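Local coordinates for protein serpin-12 (Manduca sexta, PDB 6CJ7) that controls the prophenoloxidase activation system in larval hemolymph, probably by inhibiting a serine protease through the suicide-substrate mechanism of the serpin family, at residues I114-N117 with S121-T124; S140-K145 with V166-V171; S42-L47 with E75-V80. All blocks are in the same frame, centred on the assembly; numbering follows the deposited sequence.

Contact 1: I114-N117 with S121-T124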
ATOM      1  N   ILE A 114       6.907 -21.341  -3.799  1.00 26.19           N
ATOM      2  CA  ILE A 114       5.984 -20.394  -4.415  1.00 27.87           C
ATOM      3  C   ILE A 114       6.178 -19.002  -3.826  1.00 24.31           C
ATOM      4  O   ILE A 114       6.098 -17.994  -4.541  1.00 24.28           O
ATOM      5  CB  ILE A 114       4.532 -20.887  -4.254  1.00 29.05           C
ATOM      6  CG1 ILE A 114       4.356 -22.249  -4.918  1.00 34.29           C
ATOM      7  CG2 ILE A 114       3.550 -19.892  -4.851  1.00 33.71           C
ATOM      8  CD1 ILE A 114       3.074 -22.946  -4.511  1.00 41.62           C
ATOM      9  N   ALA A 115       6.439 -18.924  -2.516  1.00 22.04           N
ATOM     10  CA  ALA A 115       6.715 -17.647  -1.861  1.00 21.90           C
ATOM     11  C   ALA A 115       7.847 -16.908  -2.550  1.00 24.62           C
ATOM     12  O   ALA A 115       7.730 -15.721  -2.878  1.00 23.66           O
ATOM     13  CB  ALA A 115       7.091 -17.891  -0.401  1.00 23.58           C
ATOM     14  N   VAL A 116       8.957 -17.613  -2.769  1.00 25.16           N
ATOM     15  CA  VAL A 116      10.167 -17.016  -3.328  1.00 28.10           C
ATOM     16  C   VAL A 116      10.006 -16.751  -4.817  1.00 32.79           C
ATOM     17  O   VAL A 116      10.364 -15.674  -5.308  1.00 33.84           O
ATOM     18  CB  VAL A 116      11.373 -17.928  -3.036  1.00 29.40           C
ATOM     19  CG1 VAL A 116      12.630 -17.399  -3.736  1.00 38.89           C
ATOM     20  CG2 VAL A 116      11.599 -18.063  -1.534  1.00 34.71           C
ATOM     21  N   ASN A 117       9.440 -17.706  -5.553  1.00 27.97           N
ATOM     22  CA  ASN A 117       9.420 -17.612  -7.010  1.00 33.05           C
ATOM     23  C   ASN A 117       8.299 -16.730  -7.554  1.00 30.60           C
ATOM     24  O   ASN A 117       8.408 -16.258  -8.692  1.00 34.53           O
ATOM     25  CB  ASN A 117       9.301 -19.006  -7.623  1.00 36.94           C
ATOM     26  CG  ASN A 117      10.506 -19.884  -7.323  1.00 44.73           C
ATOM     27  OD1 ASN A 117      11.613 -19.388  -7.109  1.00 49.37           O
ATOM     28  ND2 ASN A 117      10.295 -21.196  -7.314  1.00 49.55           N
ATOM     29  N   SER A 121       8.553 -13.195  -1.543  1.00 21.01           N
ATOM     30  CA  SER A 121       8.324 -13.400  -0.119  1.00 22.32           C
ATOM     31  C   SER A 121       9.123 -14.630   0.293  1.00 22.21           C
ATOM     32  O   SER A 121      10.028 -15.072  -0.425  1.00 27.04           O
ATOM     33  CB  SER A 121       6.820 -13.515   0.164  1.00 22.54           C
ATOM     34  OG  SER A 121       6.551 -13.538   1.563  1.00 21.96           O
ATOM     35  N   ASP A 122       8.801 -15.191   1.456  1.00 21.29           N
ATOM     36  CA  ASP A 122       9.543 -16.340   1.953  1.00 26.14           C
ATOM     37  C   ASP A 122       8.734 -16.985   3.064  1.00 24.63           C
ATOM     38  O   ASP A 122       7.743 -16.433   3.541  1.00 21.11           O
ATOM     39  CB  ASP A 122      10.924 -15.927   2.467  1.00 26.36           C
ATOM     40  CG  ASP A 122      11.974 -16.995   2.272  1.00 33.77           C
ATOM     41  OD1 ASP A 122      11.613 -18.175   2.046  1.00 33.91           O
ATOM     42  OD2 ASP A 122      13.174 -16.646   2.360  1.00 34.17           O
ATOM     43  N   LEU A 123       9.158 -18.182   3.452  1.00 22.31           N
ATOM     44  CA  LEU A 123       8.641 -18.855   4.634  1.00 22.07           C
ATOM     45  C   LEU A 123       9.833 -19.125   5.541  1.00 29.29           C
ATOM     46  O   LEU A 123      10.716 -19.912   5.189  1.00 29.44           O
ATOM     47  CB  LEU A 123       7.907 -20.139   4.246  1.00 22.59           C
ATOM     48  CG  LEU A 123       7.158 -20.910   5.333  1.00 24.67           C
ATOM     49  CD1 LEU A 123       6.214 -20.024   6.096  1.00 26.97           C
ATOM     50  CD2 LEU A 123       6.391 -22.068   4.705  1.00 26.79           C
ATOM     51  N   THR A 124       9.851 -18.475   6.704  1.00 24.08           N
ATOM     52  CA  THR A 124      11.065 -18.357   7.522  1.00 26.62           C
ATOM     53  C   THR A 124      10.859 -18.962   8.905  1.00 26.54           C
ATOM     54  O   THR A 124      10.053 -18.437   9.697  1.00 26.61           O
ATOM     55  CB  THR A 124      11.474 -16.885   7.641  1.00 22.33           C
ATOM     56  OG1 THR A 124      11.724 -16.343   6.339  1.00 25.94           O
ATOM     57  CG2 THR A 124      12.745 -16.745   8.480  1.00 26.66           C
TER

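Contact 2: S140-K145 with V166-V171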
ATOM      1  N   SER A 140      14.746  -5.924  12.290  1.00 27.26           N
ATOM      2  CA  SER A 140      16.021  -5.676  11.620  1.00 28.30           C
ATOM      3  C   SER A 140      15.987  -6.161  10.176  1.00 28.67           C
ATOM      4  O   SER A 140      16.527  -5.499   9.279  1.00 29.77           O
ATOM      5  CB  SER A 140      17.164  -6.349  12.379  1.00 32.65           C
ATOM      6  OG  SER A 140      17.506  -5.615  13.537  1.00 36.88           O
ATOM      7  N   TRP A 141      15.361  -7.314   9.931  1.00 25.49           N
ATOM      8  CA  TRP A 141      15.227  -7.795   8.562  1.00 27.92           C
ATOM      9  C   TRP A 141      14.383  -6.839   7.727  1.00 26.90           C
ATOM     10  O   TRP A 141      14.748  -6.504   6.592  1.00 26.41           O
ATOM     11  CB  TRP A 141      14.628  -9.202   8.537  1.00 25.17           C
ATOM     12  CG  TRP A 141      14.422  -9.685   7.138  1.00 28.41           C
ATOM     13  CD1 TRP A 141      15.358 -10.249   6.318  1.00 31.64           C
ATOM     14  CD2 TRP A 141      13.216  -9.602   6.374  1.00 23.04           C
ATOM     15  NE1 TRP A 141      14.804 -10.537   5.095  1.00 30.69           N
ATOM     16  CE2 TRP A 141      13.491 -10.149   5.101  1.00 26.84           C
ATOM     17  CE3 TRP A 141      11.928  -9.124   6.641  1.00 24.16           C
ATOM     18  CZ2 TRP A 141      12.530 -10.221   4.095  1.00 24.92           C
ATOM     19  CZ3 TRP A 141      10.970  -9.207   5.640  1.00 25.46           C
ATOM     20  CH2 TRP A 141      11.278  -9.747   4.384  1.00 22.17           C
ATOM     21  N   ILE A 142      13.248  -6.386   8.272  1.00 24.92           N
ATOM     22  CA  ILE A 142      12.417  -5.421   7.547  1.00 25.92           C
ATOM     23  C   ILE A 142      13.214  -4.162   7.241  1.00 28.33           C
ATOM     24  O   ILE A 142      13.197  -3.657   6.112  1.00 27.27           O
ATOM     25  CB  ILE A 142      11.143  -5.077   8.337  1.00 26.20           C
ATOM     26  CG1 ILE A 142      10.251  -6.304   8.516  1.00 24.13           C
ATOM     27  CG2 ILE A 142      10.373  -3.940   7.647  1.00 26.86           C
ATOM     28  CD1 ILE A 142       9.107  -6.047   9.464  1.00 27.76           C
ATOM     29  N   ALA A 143      13.916  -3.627   8.248  1.00 24.04           N
ATOM     30  CA  ALA A 143      14.707  -2.421   8.024  1.00 27.58           C
ATOM     31  C   ALA A 143      15.761  -2.639   6.943  1.00 30.54           C
ATOM     32  O   ALA A 143      16.018  -1.741   6.129  1.00 30.07           O
ATOM     33  CB  ALA A 143      15.357  -1.977   9.331  1.00 30.12           C
ATOM     34  N   SER A 144      16.370  -3.830   6.909  1.00 30.10           N
ATOM     35  CA  SER A 144      17.387  -4.121   5.903  1.00 33.96           C
ATOM     36  C   SER A 144      16.814  -4.166   4.492  1.00 36.43           C
ATOM     37  O   SER A 144      17.563  -3.991   3.525  1.00 38.81           O
ATOM     38  CB  SER A 144      18.084  -5.448   6.221  1.00 33.23           C
ATOM     39  OG  SER A 144      17.237  -6.554   5.962  1.00 32.85           O
ATOM     40  N   LYS A 145      15.510  -4.387   4.354  1.00 29.49           N
ATOM     41  CA  LYS A 145      14.859  -4.496   3.057  1.00 31.01           C
ATOM     42  C   LYS A 145      14.197  -3.203   2.605  1.00 29.41           C
ATOM     43  O   LYS A 145      13.698  -3.156   1.478  1.00 33.11           O
ATOM     44  CB  LYS A 145      13.793  -5.599   3.090  1.00 29.54           C
ATOM     45  CG  LYS A 145      14.336  -7.018   3.254  1.00 29.45           C
ATOM     46  CD  LYS A 145      14.706  -7.614   1.911  1.00 34.63           C
ATOM     47  CE  LYS A 145      13.468  -7.811   1.055  1.00 37.78           C
ATOM     48  NZ  LYS A 145      13.809  -8.130  -0.355  1.00 43.28           N
ATOM     49  N   VAL A 166       3.720 -15.050  12.124  1.00 19.39           N
ATOM     50  CA  VAL A 166       3.685 -13.600  11.988  1.00 20.54           C
ATOM     51  C   VAL A 166       3.881 -13.281  10.516  1.00 21.54           C
ATOM     52  O   VAL A 166       4.933 -13.590   9.940  1.00 19.56           O
ATOM     53  CB  VAL A 166       4.764 -12.920  12.839  1.00 21.18           C
ATOM     54  CG1 VAL A 166       4.764 -11.403  12.566  1.00 21.44           C
ATOM     55  CG2 VAL A 166       4.541 -13.200  14.309  1.00 23.62           C
ATOM     56  N   MET A 167       2.878 -12.664   9.903  1.00 19.84           N
ATOM     57  CA  MET A 167       2.981 -12.238   8.520  1.00 16.71           C
ATOM     58  C   MET A 167       3.324 -10.753   8.463  1.00 18.25           C
ATOM     59  O   MET A 167       2.702  -9.944   9.159  1.00 18.75           O
ATOM     60  CB  MET A 167       1.678 -12.547   7.791  1.00 19.34           C
ATOM     61  CG  MET A 167       1.267 -14.026   7.986  1.00 31.85           C
ATOM     62  SD  MET A 167       0.065 -14.512   6.779  1.00 41.70           S
ATOM     63  CE  MET A 167       1.085 -14.668   5.317  1.00 35.64           C
ATOM     64  N   VAL A 168       4.326 -10.403   7.655  1.00 17.23           N
ATOM     65  CA  VAL A 168       4.737  -9.009   7.473  1.00 18.35           C
ATOM     66  C   VAL A 168       4.762  -8.670   5.991  1.00 17.98           C
ATOM     67  O   VAL A 168       5.265  -9.435   5.159  1.00 18.40           O
ATOM     68  CB  VAL A 168       6.107  -8.689   8.124  1.00 20.54           C
ATOM     69  CG1 VAL A 168       6.079  -8.945   9.594  1.00 21.26           C
ATOM     70  CG2 VAL A 168       7.233  -9.459   7.468  1.00 28.67           C
ATOM     71  N   ASN A 169       4.200  -7.515   5.651  1.00 18.12           N
ATOM     72  CA  ASN A 169       4.246  -7.010   4.283  1.00 15.63           C
ATOM     73  C   ASN A 169       4.421  -5.509   4.390  1.00 18.77           C
ATOM     74  O   ASN A 169       3.524  -4.816   4.883  1.00 21.09           O
ATOM     75  CB  ASN A 169       2.983  -7.366   3.504  1.00 18.63           C
ATOM     76  CG  ASN A 169       2.815  -8.862   3.348  1.00 19.04           C
ATOM     77  OD1 ASN A 169       2.244  -9.543   4.220  1.00 21.30           O
ATOM     78  ND2 ASN A 169       3.341  -9.396   2.241  1.00 21.90           N
ATOM     79  N   ALA A 170       5.588  -5.035   3.995  1.00 18.38           N
ATOM     80  CA  ALA A 170       5.950  -3.630   4.154  1.00 17.73           C
ATOM     81  C   ALA A 170       6.361  -3.066   2.805  1.00 21.21           C
ATOM     82  O   ALA A 170       6.858  -3.790   1.936  1.00 20.93           O
ATOM     83  CB  ALA A 170       7.081  -3.490   5.167  1.00 21.38           C
ATOM     84  N   VAL A 171       6.145  -1.766   2.618  1.00 19.07           N
ATOM     85  CA  VAL A 171       6.534  -1.145   1.348  1.00 18.23           C
ATOM     86  C   VAL A 171       6.940   0.302   1.593  1.00 18.57           C
ATOM     87  O   VAL A 171       6.319   1.016   2.391  1.00 18.52           O
ATOM     88  CB  VAL A 171       5.409  -1.256   0.296  1.00 21.98           C
ATOM     89  CG1 VAL A 171       4.182  -0.491   0.722  1.00 25.49           C
ATOM     90  CG2 VAL A 171       5.911  -0.764  -1.063  1.00 22.97           C
TER

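Contact 3: S42-L47 with E75-V80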
ATOM      1  N   SER A  42       0.402  -4.653  -1.126  1.00 19.54           N
ATOM      2  CA  SER A  42       0.915  -5.439  -0.005  1.00 18.61           C
ATOM      3  C   SER A  42      -0.195  -6.212   0.687  1.00 20.63           C
ATOM      4  O   SER A  42       0.012  -7.346   1.124  1.00 20.32           O
ATOM      5  CB  SER A  42       1.596  -4.539   1.030  1.00 19.87           C
ATOM      6  OG  SER A  42       2.613  -3.748   0.474  1.00 24.80           O
ATOM      7  N   ILE A  43      -1.365  -5.595   0.837  1.00 17.10           N
ATOM      8  CA  ILE A  43      -2.455  -6.270   1.539  1.00 18.92           C
ATOM      9  C   ILE A  43      -2.961  -7.448   0.715  1.00 21.77           C
ATOM     10  O   ILE A  43      -3.277  -8.512   1.260  1.00 20.15           O
ATOM     11  CB  ILE A  43      -3.576  -5.268   1.868  1.00 20.29           C
ATOM     12  CG1 ILE A  43      -3.063  -4.215   2.841  1.00 20.42           C
ATOM     13  CG2 ILE A  43      -4.798  -5.994   2.422  1.00 21.88           C
ATOM     14  CD1 ILE A  43      -4.000  -3.034   3.032  1.00 22.31           C
ATOM     15  N   THR A  44      -3.033  -7.286  -0.609  1.00 18.41           N
ATOM     16  CA  THR A  44      -3.443  -8.395  -1.467  1.00 20.57           C
ATOM     17  C   THR A  44      -2.392  -9.503  -1.469  1.00 22.27           C
ATOM     18  O   THR A  44      -2.741 -10.691  -1.410  1.00 20.45           O
ATOM     19  CB  THR A  44      -3.713  -7.883  -2.891  1.00 20.12           C
ATOM     20  OG1 THR A  44      -4.676  -6.820  -2.847  1.00 19.93           O
ATOM     21  CG2 THR A  44      -4.276  -8.998  -3.767  1.00 21.00           C
ATOM     22  N   ILE A  45      -1.103  -9.132  -1.508  1.00 20.21           N
ATOM     23  CA  ILE A  45      -0.020 -10.123  -1.494  1.00 20.33           C
ATOM     24  C   ILE A  45      -0.109 -10.990  -0.247  1.00 19.94           C
ATOM     25  O   ILE A  45       0.085 -12.213  -0.306  1.00 21.76           O
ATOM     26  CB  ILE A  45       1.354  -9.424  -1.588  1.00 28.10           C
ATOM     27  CG1 ILE A  45       1.610  -8.920  -3.004  1.00 35.50           C
ATOM     28  CG2 ILE A  45       2.475 -10.386  -1.164  1.00 33.14           C
ATOM     29  CD1 ILE A  45       2.094 -10.004  -3.944  1.00 37.60           C
ATOM     30  N   LEU A  46      -0.401 -10.372   0.903  1.00 18.48           N
ATOM     31  CA  LEU A  46      -0.587 -11.119   2.141  1.00 18.26           C
ATOM     32  C   LEU A  46      -1.597 -12.244   1.950  1.00 19.96           C
ATOM     33  O   LEU A  46      -1.318 -13.417   2.245  1.00 21.14           O
ATOM     34  CB  LEU A  46      -1.044 -10.135   3.230  1.00 17.53           C
ATOM     35  CG  LEU A  46      -1.305 -10.575   4.669  1.00 34.56           C
ATOM     36  CD1 LEU A  46      -2.670 -11.210   4.877  1.00 38.43           C
ATOM     37  CD2 LEU A  46      -0.220 -11.501   5.097  1.00 40.03           C
ATOM     38  N   LEU A  47      -2.783 -11.902   1.441  1.00 18.48           N
ATOM     39  CA  LEU A  47      -3.844 -12.900   1.315  1.00 20.24           C
ATOM     40  C   LEU A  47      -3.551 -13.892   0.195  1.00 18.22           C
ATOM     41  O   LEU A  47      -3.823 -15.091   0.349  1.00 21.52           O
ATOM     42  CB  LEU A  47      -5.186 -12.220   1.058  1.00 26.84           C
ATOM     43  CG  LEU A  47      -6.065 -11.691   2.190  1.00 37.69           C
ATOM     44  CD1 LEU A  47      -6.322 -12.854   3.135  1.00 45.63           C
ATOM     45  CD2 LEU A  47      -5.448 -10.523   2.955  1.00 29.64           C
ATOM     46  N   GLU A  75       0.195 -16.481 -10.696  1.00 23.36           N
ATOM     47  CA  GLU A  75       0.675 -16.034 -11.998  1.00 25.24           C
ATOM     48  C   GLU A  75       0.687 -14.516 -12.083  1.00 26.09           C
ATOM     49  O   GLU A  75       1.628 -13.926 -12.631  1.00 28.70           O
ATOM     50  CB  GLU A  75      -0.191 -16.614 -13.110  1.00 32.28           C
ATOM     51  CG  GLU A  75       0.147 -18.049 -13.448  1.00 58.75           C
ATOM     52  CD  GLU A  75       1.644 -18.270 -13.623  1.00 73.86           C
ATOM     53  OE1 GLU A  75       2.256 -17.611 -14.489  1.00 75.58           O
ATOM     54  OE2 GLU A  75       2.214 -19.099 -12.889  1.00 78.06           O
ATOM     55  N   ILE A  76      -0.366 -13.874 -11.572  1.00 22.59           N
ATOM     56  CA  ILE A  76      -0.458 -12.421 -11.656  1.00 24.91           C
ATOM     57  C   ILE A  76       0.664 -11.776 -10.861  1.00 26.55           C
ATOM     58  O   ILE A  76       1.368 -10.888 -11.356  1.00 23.94           O
ATOM     59  CB  ILE A  76      -1.840 -11.940 -11.183  1.00 26.93           C
ATOM     60  CG1 ILE A  76      -2.874 -12.172 -12.287  1.00 31.75           C
ATOM     61  CG2 ILE A  76      -1.799 -10.461 -10.768  1.00 27.01           C
ATOM     62  CD1 ILE A  76      -4.298 -12.193 -11.792  1.00 37.55           C
ATOM     63  N   PHE A  77       0.871 -12.221  -9.620  1.00 22.46           N
ATOM     64  CA  PHE A  77       1.858 -11.519  -8.816  1.00 22.02           C
ATOM     65  C   PHE A  77       3.284 -11.889  -9.185  1.00 23.03           C
ATOM     66  O   PHE A  77       4.183 -11.061  -8.990  1.00 23.61           O
ATOM     67  CB  PHE A  77       1.561 -11.721  -7.330  1.00 22.93           C
ATOM     68  CG  PHE A  77       0.356 -10.952  -6.892  1.00 26.19           C
ATOM     69  CD1 PHE A  77       0.390  -9.567  -6.846  1.00 31.71           C
ATOM     70  CD2 PHE A  77      -0.838 -11.593  -6.628  1.00 29.23           C
ATOM     71  CE1 PHE A  77      -0.725  -8.842  -6.479  1.00 38.44           C
ATOM     72  CE2 PHE A  77      -1.958 -10.869  -6.271  1.00 27.57           C
ATOM     73  CZ  PHE A  77      -1.901  -9.498  -6.194  1.00 32.95           C
ATOM     74  N   LYS A  78       3.514 -13.061  -9.787  1.00 21.87           N
ATOM     75  CA  LYS A  78       4.843 -13.305 -10.328  1.00 24.27           C
ATOM     76  C   LYS A  78       5.189 -12.251 -11.369  1.00 25.63           C
ATOM     77  O   LYS A  78       6.299 -11.704 -11.365  1.00 22.78           O
ATOM     78  CB  LYS A  78       4.946 -14.715 -10.923  1.00 25.80           C
ATOM     79  CG  LYS A  78       6.341 -15.044 -11.461  1.00 25.43           C
ATOM     80  CD  LYS A  78       6.430 -16.505 -11.902  1.00 33.04           C
ATOM     81  CE  LYS A  78       7.764 -16.797 -12.550  1.00 44.32           C
ATOM     82  NZ  LYS A  78       7.695 -16.596 -14.028  1.00 50.68           N
ATOM     83  N   LYS A  79       4.231 -11.916 -12.239  1.00 23.63           N
ATOM     84  CA  LYS A  79       4.524 -10.952 -13.296  1.00 25.44           C
ATOM     85  C   LYS A  79       4.637  -9.541 -12.739  1.00 24.35           C
ATOM     86  O   LYS A  79       5.499  -8.772 -13.174  1.00 24.63           O
ATOM     87  CB  LYS A  79       3.465 -11.003 -14.388  1.00 25.73           C
ATOM     88  CG  LYS A  79       3.947 -10.332 -15.660  1.00 37.94           C
ATOM     89  CD  LYS A  79       2.882 -10.249 -16.732  1.00 48.50           C
ATOM     90  CE  LYS A  79       3.367  -9.344 -17.844  1.00 55.81           C
ATOM     91  NZ  LYS A  79       3.860  -8.062 -17.258  1.00 54.38           N
ATOM     92  N   VAL A  80       3.777  -9.176 -11.776  1.00 21.24           N
ATOM     93  CA  VAL A  80       3.886  -7.847 -11.170  1.00 20.51           C
ATOM     94  C   VAL A  80       5.256  -7.669 -10.540  1.00 20.61           C
ATOM     95  O   VAL A  80       5.912  -6.622 -10.694  1.00 20.62           O
ATOM     96  CB  VAL A  80       2.760  -7.639 -10.138  1.00 23.10           C
ATOM     97  CG1 VAL A  80       3.007  -6.350  -9.331  1.00 22.76           C
ATOM     98  CG2 VAL A  80       1.406  -7.609 -10.834  1.00 22.07           C
TER

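Contact 1: I114-N117 with S121-T124
Asp122 OD1, the oxygen that Val116 touches across the contact, has two polar partners as well. The amide N of Leu123, the next residue, donates to OD1 of Asp122 at 2.8 Å, reaching it on the anti side of the carboxylate and 30° out of its plane, while the ammonium group of Lys112, one turn before Val116 in helix 109-118, makes a salt bridge to the same oxygen. This pairing probably stabilises the charged form of the carboxylate. The two grips together probably limit the rotation of the acid group, and the methyl CG2 of Val116 lies 3.6 Å from Asp122 OD1. The two side chains lie alongside each other with their ends on the same side; with chi1 at 174°, Val116 sends CG1 opposite its own N and brings CG2 round to the acid.

The one hydrogen bond between 114-117 and 121-124 is made by backbone: Ser121 N donates to Ala115 O at 3.0 Å, with an N-H...O angle of 152°. It ties the last turn of the helix to the chain that has just left it. Beside it, the CA of Val116 makes a CH...O contact of 3.5 Å with Ser121 O. Ala115 points its methyl at the incoming chain, and Ala115 CB rests 3.7 Å from Asp122 N.

The contact closes the tight connection from helix 109-118 to strand 123-126, an edge strand of the large serpin beta-sheet. Strand 92-102 lies alongside and parallel, bonded by backbone to Asp122 and Thr124, and Leu123 packs on its Val99 and Leu101. Met49 of helix 40-51 touches both Ala115 and Ser121.

Contact 2: S140-K145 with V166-V171
Ile142 and Val168 form the centre of an apolar contact that Trp141 and Ala170 complete. Ile142 points at the strand and divides its branches: CD1 meets Val168 CG1 at 4.2 Å, while Ile142 CG2, set opposite the backbone N because chi1 of -63° keeps CG1 beside it, reaches the methyl CB of Ala170 at 4.1 Å. The other methyl of Val168, CG2, is approached by Trp141 CZ3 at 4.2 Å, the indole slanting across the valine. These separations are comfortable rather than tight.

Lys145 CG, four residues after Trp141, touches one face of the Trp141 ring, 3.7 Å above its plane and toward the rim. The polar interaction here is internal to 140-145: Ser144 OG donates to the carbonyl O of Trp141 at 2.6 Å, 22° out of the carbonyl plane.

The axes of 140-145 and 166-171 run in broadly the same direction, inclined by 30°, and approach to 9.6 Å. This is the serpin arrangement in which helix 131-145, the family's helix F, lies on the large sheet. Strand 165-174 sits there between strand 92-102, antiparallel, and strand 317-326, parallel; Met167 and Asn169 turn to the opposite face, against Leu46 of helix 40-51.

Contact 3: S42-L47 with E75-V80
Phe77 reaches from its helix toward 42-47 and presents different parts of its ring to Thr44 and Ile45. The side chain of Thr44 lies roughly perpendicular to the phenylalanine, and its methyl CG2 comes to the far end of the ring, 3.4 Å from Phe77 CZ. Ile45 instead runs antiparallel to Phe77, alongside it: its CD1 lies near the root of the ring, 3.4 Å from Phe77 CD1 and 3.8 Å from Phe77 CB. Two bends of the isoleucine chain, chi1 -75° and chi2 -81°, fold CD1 round to that place, though its CB does not point straight at the other helix. Both approaches are oblique to the ring plane, and both are tight for carbon atoms.

In the serpin fold, helix 40-51 runs behind the large beta-sheet, and helix 70-85 packs on it from the side away from that sheet. Phe77 is buried between the two, also touching Phe41 and Ala48 of helix 40-51. With an alanine here in place of Phe77, the ring between the helices would be gone, and Thr44 CG2 and Ile45 CD1 would probably face a gap, the isoleucine end being likely to turn more freely. The hydroxyl of Thr44 is held apart from this apolar contact: Thr44 OG1 is hydrogen-bonded to the carbonyl of Pro40 and to the amide of Gly21.

In the fold
Along the chain, contact 3 closes first, then contact 1, then contact 2, all within the serpin fold. Their centres lie 12 to 16 Å apart. Contacts 2 and 3 meet through strand 165-174 and helix 40-51, where Ser42 packs on Val171, so the strand is covered by helix 131-145 on one face and by helix 40-51 on the other. Contact 1, touching contact 3 where the backbone carbonyl of Asn117 packs on the side chain of Lys78, leads into strand 123-126, which precedes helix 131-145. Strand 165-174 pairs directly with strand 317-326, consistent with a native serpin whose reactive loop is not inserted between them; as in other serpins, loop insertion would probably part these strands and displace helix 131-145.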